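Local coordinates for transcriptional regulator, MerR family (PDB 3GP4), which probably binds promoter DNA as a dimer through MerR-type helix-turn-helix domains and regulates transcription in Listeria monocytogenes, at residues 120-123 with 124-128; 72-75 with 76-79; 4-7 with 8-12. All coordinates share one frame; numbering follows the deposited sequence. Where two conformers were deposited one is given.

Interaction 1: 120-123 with 124-128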
loop_
_atom_site.group_PDB
_atom_site.type_symbol
_atom_site.label_atom_id
_atom_site.label_comp_id
_atom_site.label_asym_id
_atom_site.label_seq_id
_atom_site.Cartn_x
_atom_site.Cartn_y
_atom_site.Cartn_z
ATOM N N PRO A 120 22.112 -4.543 -22.982
ATOM C CA PRO A 120 22.754 -5.232 -24.119
ATOM C C PRO A 120 23.439 -4.255 -25.084
ATOM O O PRO A 120 24.496 -4.588 -25.648
ATOM C CB PRO A 120 21.576 -5.958 -24.807
ATOM C CG PRO A 120 20.530 -6.025 -23.749
ATOM C CD PRO A 120 20.654 -4.737 -23.019
ATOM N N ALA A 121 22.874 -3.057 -25.260
ATOM C CA ALA A 121 23.557 -2.022 -26.038
ATOM C C ALA A 121 24.973 -1.731 -25.485
ATOM O O ALA A 121 25.946 -1.672 -26.240
ATOM C CB ALA A 121 22.723 -0.743 -26.107
ATOM N N GLN A 122 25.078 -1.534 -24.176
ATOM C CA GLN A 122 26.384 -1.328 -23.537
ATOM C C GLN A 122 27.312 -2.529 -23.755
ATOM O O GLN A 122 28.486 -2.370 -24.085
ATOM C CB GLN A 122 26.195 -1.078 -22.034
ATOM C CG GLN A 122 27.441 -0.614 -21.332
ATOM C CD GLN A 122 27.561 0.887 -21.337
ATOM O OE1 GLN A 122 27.643 1.516 -22.390
ATOM N NE2 GLN A 122 27.556 1.478 -20.148
ATOM N N GLU A 123 26.768 -3.731 -23.586
ATOM C CA GLU A 123 27.527 -4.977 -23.782
ATOM C C GLU A 123 28.061 -5.162 -25.217
ATOM O O GLU A 123 29.222 -5.516 -25.421
ATOM C CB GLU A 123 26.663 -6.176 -23.343
ATOM C CG GLU A 123 26.620 -6.270 -21.809
ATOM C CD GLU A 123 25.634 -7.292 -21.286
ATOM O OE1 GLU A 123 24.712 -7.685 -22.033
ATOM O OE2 GLU A 123 25.773 -7.696 -20.108
ATOM N N GLU A 124 27.208 -4.892 -26.191
ATOM C CA GLU A 124 27.596 -4.894 -27.612
ATOM C C GLU A 124 28.766 -3.930 -27.934
ATOM O O GLU A 124 29.713 -4.303 -28.637
ATOM C CB GLU A 124 26.352 -4.656 -28.472
ATOM C CG GLU A 124 25.311 -5.769 -28.196
ATOM C CD GLU A 124 23.903 -5.507 -28.701
ATOM O OE1 GLU A 124 23.561 -4.377 -29.099
ATOM O OE2 GLU A 124 23.121 -6.474 -28.688
ATOM N N LEU A 125 28.724 -2.718 -27.384
ATOM C CA LEU A 125 29.818 -1.764 -27.540
ATOM C C LEU A 125 31.132 -2.276 -26.922
ATOM O O LEU A 125 32.195 -2.118 -27.535
ATOM C CB LEU A 125 29.456 -0.382 -26.981
ATOM C CG LEU A 125 30.392 0.793 -27.344
ATOM C CD1 LEU A 125 30.678 0.850 -28.849
ATOM C CD2 LEU A 125 29.880 2.151 -26.850
ATOM N N LYS A 126 31.063 -2.919 -25.745
ATOM C CA LYS A 126 32.267 -3.461 -25.095
ATOM C C LYS A 126 32.886 -4.557 -25.958
ATOM O O LYS A 126 34.110 -4.655 -26.060
ATOM C CB LYS A 126 31.978 -4.000 -23.673
ATOM C CG LYS A 126 31.134 -3.088 -22.734
ATOM C CD LYS A 126 31.868 -1.892 -22.108
ATOM C CE LYS A 126 31.727 -0.579 -22.918
ATOM N NZ LYS A 126 30.339 -0.338 -23.442
ATOM N N ASP A 127 32.041 -5.384 -26.574
ATOM C CA ASP A 127 32.512 -6.435 -27.477
ATOM C C ASP A 127 33.140 -5.890 -28.756
ATOM O O ASP A 127 34.206 -6.356 -29.195
ATOM C CB ASP A 127 31.382 -7.385 -27.817
ATOM C CG ASP A 127 30.985 -8.222 -26.644
ATOM O OD1 ASP A 127 31.652 -8.103 -25.589
ATOM O OD2 ASP A 127 30.012 -8.989 -26.765
ATOM N N PHE A 128 32.471 -4.903 -29.345
ATOM C CA PHE A 128 32.982 -4.255 -30.531
ATOM C C PHE A 128 34.405 -3.785 -30.248
ATOM O O PHE A 128 35.309 -3.996 -31.060
ATOM C CB PHE A 128 32.091 -3.070 -30.920
ATOM C CG PHE A 128 32.595 -2.302 -32.108
ATOM C CD1 PHE A 128 32.116 -2.576 -33.380
ATOM C CD2 PHE A 128 33.563 -1.320 -31.959
ATOM C CE1 PHE A 128 32.588 -1.868 -34.493
ATOM C CE2 PHE A 128 34.047 -0.612 -33.070
ATOM C CZ PHE A 128 33.554 -0.883 -34.331
#
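Lys126 folds back over Gln122, one turn earlier on helix 79-130, the long helix that in MerR-family dimers pairs antiparallel with its counterpart in a coiled coil. The contact lies near the C-terminal end of that helix and is mostly exposed.

The backbone bonds all join residue i to residue i+4. Glu124 N donates to Pro120 O at 2.8 Å and an N-H...O angle of 170°, and Leu125 N, Lys126 N and Asp127 N repeat the pattern to the carbonyls of Ala121, Gln122 and Glu123. Pro120 N has no bond to the turn before, and the helix is kinked there; regular bonding resumes with Pro120 O, which accepts Glu124 N.

Among the polar side chains, Lys126 NZ reaches Gln122 O at 2.8 Å. That carbonyl therefore has two donors, the ammonium group and Lys126 N. The ammonium comes in well off the carbonyl direction, with a C=O...NZ angle of 131°. Lys126 starts with CG beside its own backbone N (chi1 -47°) and bends at each of the next three torsions, which curls the chain back toward the preceding turn. A weak bond of 3.4 Å from Lys126 NZ to Gln122 OE1 is doubtful, because Gln122 was deposited in two conformers. Gln122 also packs on Glu76 of the second subunit.

The remaining contacts are van der Waals. Glu124 runs back, extended beyond CG, past the carbonyl of Pro120, its CD lying 3.2 Å from Pro120 O. Its tip nears a single ring atom, Glu124 OE2 lying 4.2 Å from Pro120 CB, while Glu124 OE1 lies 3.9 Å from Ala121 CA.

Interaction 2: 72-75 with 76-79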
loop_
_atom_site.group_PDB
_atom_site.type_symbol
_atom_site.label_atom_id
_atom_site.label_comp_id
_atom_site.label_asym_id
_atom_site.label_seq_id
_atom_site.Cartn_x
_atom_site.Cartn_y
_atom_site.Cartn_z
ATOM N N PHE A 72 -22.405 -4.880 13.940
ATOM C CA PHE A 72 -22.381 -6.260 14.408
ATOM C C PHE A 72 -22.912 -6.408 15.841
ATOM O O PHE A 72 -23.762 -7.281 16.119
ATOM C CB PHE A 72 -20.960 -6.846 14.257
ATOM C CG PHE A 72 -20.778 -8.188 14.933
ATOM C CD1 PHE A 72 -21.238 -9.347 14.324
ATOM C CD2 PHE A 72 -20.163 -8.279 16.178
ATOM C CE1 PHE A 72 -21.085 -10.588 14.946
ATOM C CE2 PHE A 72 -19.987 -9.516 16.805
ATOM C CZ PHE A 72 -20.448 -10.672 16.177
ATOM N N ARG A 73 -22.470 -5.540 16.741
ATOM C CA ARG A 73 -22.900 -5.634 18.131
ATOM C C ARG A 73 -24.382 -5.278 18.321
ATOM O O ARG A 73 -25.052 -5.828 19.203
ATOM C CB ARG A 73 -21.956 -4.856 19.060
ATOM C CG ARG A 73 -20.590 -5.596 19.194
ATOM C CD ARG A 73 -19.733 -5.119 20.360
ATOM N NE ARG A 73 -20.436 -5.235 21.638
ATOM C CZ ARG A 73 -20.331 -4.364 22.637
ATOM N NH1 ARG A 73 -19.529 -3.312 22.535
ATOM N NH2 ARG A 73 -21.030 -4.546 23.753
ATOM N N GLU A 74 -24.886 -4.389 17.478
ATOM C CA GLU A 74 -26.298 -3.969 17.507
ATOM C C GLU A 74 -27.287 -5.083 17.145
ATOM O O GLU A 74 -28.452 -5.057 17.573
ATOM C CB GLU A 74 -26.496 -2.813 16.540
ATOM C CG GLU A 74 -27.593 -1.895 16.926
ATOM C CD GLU A 74 -27.137 -0.924 17.980
ATOM O OE1 GLU A 74 -26.261 -0.097 17.654
ATOM O OE2 GLU A 74 -27.635 -1.011 19.122
ATOM N N GLY A 75 -26.848 -6.031 16.332
ATOM C CA GLY A 75 -27.670 -7.189 16.042
ATOM C C GLY A 75 -28.111 -7.419 14.608
ATOM O O GLY A 75 -27.703 -6.737 13.656
ATOM N N GLU A 76 -29.009 -8.383 14.482
ATOM C CA GLU A 76 -29.407 -8.956 13.220
ATOM C C GLU A 76 -29.978 -7.908 12.249
ATOM O O GLU A 76 -29.859 -8.034 11.040
ATOM C CB GLU A 76 -30.485 -9.971 13.580
ATOM C CG GLU A 76 -30.797 -10.994 12.598
ATOM C CD GLU A 76 -31.939 -11.839 13.120
ATOM O OE1 GLU A 76 -33.113 -11.497 12.822
ATOM O OE2 GLU A 76 -31.657 -12.802 13.859
ATOM N N HIS A 77 -30.627 -6.886 12.782
ATOM C CA HIS A 77 -31.282 -5.876 11.955
ATOM C C HIS A 77 -30.297 -5.011 11.144
ATOM O O HIS A 77 -30.719 -4.194 10.364
ATOM C CB HIS A 77 -32.159 -4.959 12.815
ATOM C CG HIS A 77 -31.403 -4.167 13.844
ATOM N ND1 HIS A 77 -31.147 -2.822 13.706
ATOM C CD2 HIS A 77 -30.846 -4.537 15.022
ATOM C CE1 HIS A 77 -30.482 -2.389 14.766
ATOM N NE2 HIS A 77 -30.274 -3.416 15.568
ATOM N N THR A 78 -29.002 -5.212 11.352
ATOM C CA THR A 78 -27.985 -4.350 10.709
ATOM C C THR A 78 -27.260 -5.111 9.599
ATOM O O THR A 78 -26.304 -4.587 9.003
ATOM C CB THR A 78 -26.933 -3.836 11.695
ATOM O OG1 THR A 78 -26.164 -4.939 12.211
ATOM C CG2 THR A 78 -27.559 -2.967 12.849
ATOM N N LEU A 79 -27.704 -6.334 9.316
ATOM C CA LEU A 79 -27.033 -7.179 8.328
ATOM C C LEU A 79 -26.853 -6.514 6.951
ATOM O O LEU A 79 -25.758 -6.531 6.391
ATOM C CB LEU A 79 -27.767 -8.503 8.188
ATOM C CG LEU A 79 -27.527 -9.526 9.281
ATOM C CD1 LEU A 79 -28.628 -10.589 9.246
ATOM C CD2 LEU A 79 -26.136 -10.200 9.207
#
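Gly75, the first residue beyond helix 62-74, has a positive phi of 118°, and its carbonyl O accepts Thr78 N at 3.1 Å. At these backbone angles a CB would press on the carbonyl of Glu74, a conflict that glycine avoids.

Thr78 OG1 approaches the same oxygen, Gly75 O, at 2.8 Å. Leu71 O is also within hydrogen-bonding reach of this hydroxyl, so the destination of its one proton is not settled, while Arg82 NE bonds to it from helix 79-130. The methyl of Thr78 lies over one face of the His77 ring, offset toward the rim, with CG2 3.5 Å above the ring plane. It also touches Glu74, its CG2 3.8 Å from Glu74 CB.

With CG set between its own backbone N and carbonyl carbon (chi1 62°), His77 brings its ring edge to the helix end: NE2 makes a weak, bent bond of 3.2 Å to Glu74 O (N-H...O 131°). Glu74 CG packs 3.4 Å from His77 NE2.

The 3-10 segment 76-78 thus bridges helix 62-74 and helix 79-130. Phe72 meets Trp48 of helix 43-57 and packs on Glu124 of the second subunit.

Interaction 3: 4-7 with 8-12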
loop_
_atom_site.group_PDB
_atom_site.type_symbol
_atom_site.label_atom_id
_atom_site.label_comp_id
_atom_site.label_asym_id
_atom_site.label_seq_id
_atom_site.Cartn_x
_atom_site.Cartn_y
_atom_site.Cartn_z
ATOM N N ASN A 4 -4.827 -16.491 27.567
ATOM C CA ASN A 4 -4.501 -15.170 28.074
ATOM C C ASN A 4 -3.951 -14.278 26.956
ATOM O O ASN A 4 -3.812 -14.734 25.799
ATOM C CB ASN A 4 -3.565 -15.201 29.290
ATOM C CG ASN A 4 -2.197 -15.834 28.993
ATOM O OD1 ASN A 4 -1.610 -15.661 27.912
ATOM N ND2 ASN A 4 -1.667 -16.545 29.987
ATOM N N ILE A 5 -3.646 -13.027 27.309
ATOM C CA ILE A 5 -3.238 -12.042 26.302
ATOM C C ILE A 5 -1.900 -12.395 25.646
ATOM O O ILE A 5 -1.755 -12.266 24.434
ATOM C CB ILE A 5 -3.354 -10.557 26.803
ATOM C CG1 ILE A 5 -3.346 -9.589 25.599
ATOM C CG2 ILE A 5 -2.367 -10.218 27.935
ATOM C CD1 ILE A 5 -3.768 -8.179 25.946
ATOM N N LYS A 6 -0.956 -12.902 26.440
ATOM C CA LYS A 6 0.316 -13.379 25.895
ATOM C C LYS A 6 0.112 -14.497 24.871
ATOM O O LYS A 6 0.713 -14.479 23.788
ATOM C CB LYS A 6 1.233 -13.857 27.015
ATOM C CG LYS A 6 2.681 -14.088 26.578
ATOM C CD LYS A 6 3.528 -14.502 27.792
ATOM C CE LYS A 6 5.008 -14.440 27.475
ATOM N NZ LYS A 6 5.325 -15.523 26.517
ATOM N N GLU A 7 -0.736 -15.468 25.215
ATOM C CA GLU A 7 -1.084 -16.529 24.292
ATOM C C GLU A 7 -1.792 -15.990 23.043
ATOM O O GLU A 7 -1.456 -16.376 21.916
ATOM C CB GLU A 7 -1.938 -17.586 24.985
ATOM C CG GLU A 7 -1.186 -18.282 26.113
ATOM C CD GLU A 7 -2.044 -19.265 26.856
ATOM O OE1 GLU A 7 -3.195 -18.900 27.228
ATOM O OE2 GLU A 7 -1.556 -20.407 27.072
ATOM N N ALA A 8 -2.776 -15.116 23.252
ATOM C CA ALA A 8 -3.517 -14.531 22.157
ATOM C C ALA A 8 -2.614 -13.703 21.207
ATOM O O ALA A 8 -2.783 -13.779 20.009
ATOM C CB ALA A 8 -4.688 -13.687 22.685
ATOM N N SER A 9 -1.665 -12.948 21.762
ATOM C CA SER A 9 -0.678 -12.199 20.982
ATOM C C SER A 9 0.188 -13.130 20.107
ATOM O O SER A 9 0.367 -12.883 18.906
ATOM C CB SER A 9 0.186 -11.339 21.914
ATOM O OG SER A 9 1.307 -10.776 21.246
ATOM N N GLU A 10 0.698 -14.206 20.711
ATOM C CA GLU A 10 1.513 -15.202 19.995
ATOM C C GLU A 10 0.753 -15.883 18.870
ATOM O O GLU A 10 1.261 -16.019 17.763
ATOM C CB GLU A 10 2.067 -16.241 20.980
ATOM C CG GLU A 10 3.557 -16.051 21.287
ATOM C CD GLU A 10 3.934 -16.205 22.774
ATOM O OE1 GLU A 10 3.321 -17.014 23.523
ATOM O OE2 GLU A 10 4.876 -15.499 23.199
ATOM N N LYS A 11 -0.475 -16.301 19.162
ATOM C CA LYS A 11 -1.312 -17.022 18.216
ATOM C C LYS A 11 -1.803 -16.122 17.071
ATOM O O LYS A 11 -1.970 -16.570 15.928
ATOM C CB LYS A 11 -2.489 -17.622 18.979
ATOM C CG LYS A 11 -2.731 -19.091 18.728
ATOM C CD LYS A 11 -3.811 -19.253 17.676
ATOM C CE LYS A 11 -4.966 -20.030 18.274
ATOM N NZ LYS A 11 -5.322 -19.505 19.657
ATOM N N SER A 12 -2.023 -14.851 17.378
ATOM C CA SER A 12 -2.560 -13.908 16.410
ATOM C C SER A 12 -1.495 -13.146 15.599
ATOM O O SER A 12 -1.810 -12.547 14.562
ATOM C CB SER A 12 -3.481 -12.905 17.121
ATOM O OG SER A 12 -2.749 -12.085 18.018
#
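Lys6 and Glu10, one turn apart on helix 5-12, lie side by side, point the same way and end in a salt bridge. Followed outward from the backbone, Glu10 CB lies 3.6 Å from Lys6 O and just as near Glu7 O. Its CG is farther off, 4.1 Å from Lys6 O. A bend at chi2 then turns the chain toward the preceding turn, and CD lies 3.8 Å from Lys6 O. At the tip the two oxygens differ: Glu10 OE2 takes a weak bond of 3.3 Å from Lys6 NZ, whereas Glu10 OE1 turns back over the turn, 3.6 Å from Lys6 O, and is farther from the ammonium. The lysine meets it with a chain extended as far as CE and bent at chi4. These lengths describe a loose surface pair, and a Glu10 chi1 of -105°, away from any staggered value, is consistent with that.

Along the backbone the bonds are regular, Ala8 N, Ser9 N, Glu10 N and Lys11 N each donating to the carbonyl four residues earlier. Ala8 O takes two donors, Ser12 N and the Ser12 hydroxyl, from opposite faces of its plane. Ser12 OG lies 2.6 Å from Ala8 O. Ser9 OG instead bonds to Val14 O, just beyond the helix. The buried Ala8 rests on Phe41 and on Leu46 of helix 43-57, and Ile5 touches Ala16 and Arg20 of helix 16-25.

The start of the helix is closed by a reciprocal pair. Asn4 OD1 accepts Glu7 N at 2.8 Å and an N-H...O angle of 169°, and Glu7 OE1 accepts Asn4 N at 2.9 Å through its anti lone pair. This is a capping box, with Asn4 as N-cap, and it begins the first helix of the MerR-type helix-turn-helix domain.

In the fold
From the N terminus, interaction 3 comes first, within helix 5-12 of the helix-turn-helix domain. The chain then passes through helices 16-25 and 43-57 to interaction 2, which connects helix 62-74 to helix 79-130, its centre about 28 Å from that of interaction 3. Interaction 1 follows near the far end of that long helix, its centre about 68 Å from that of interaction 2. Interactions 1 and 3 each close successive turns of a single helix, whereas interaction 2 closes the turn between two helices; all run in series without nesting or crossing. In the dimer, the end of one long helix packs against the other subunit's 72-79 turn, bringing interactions 1 and 2 together.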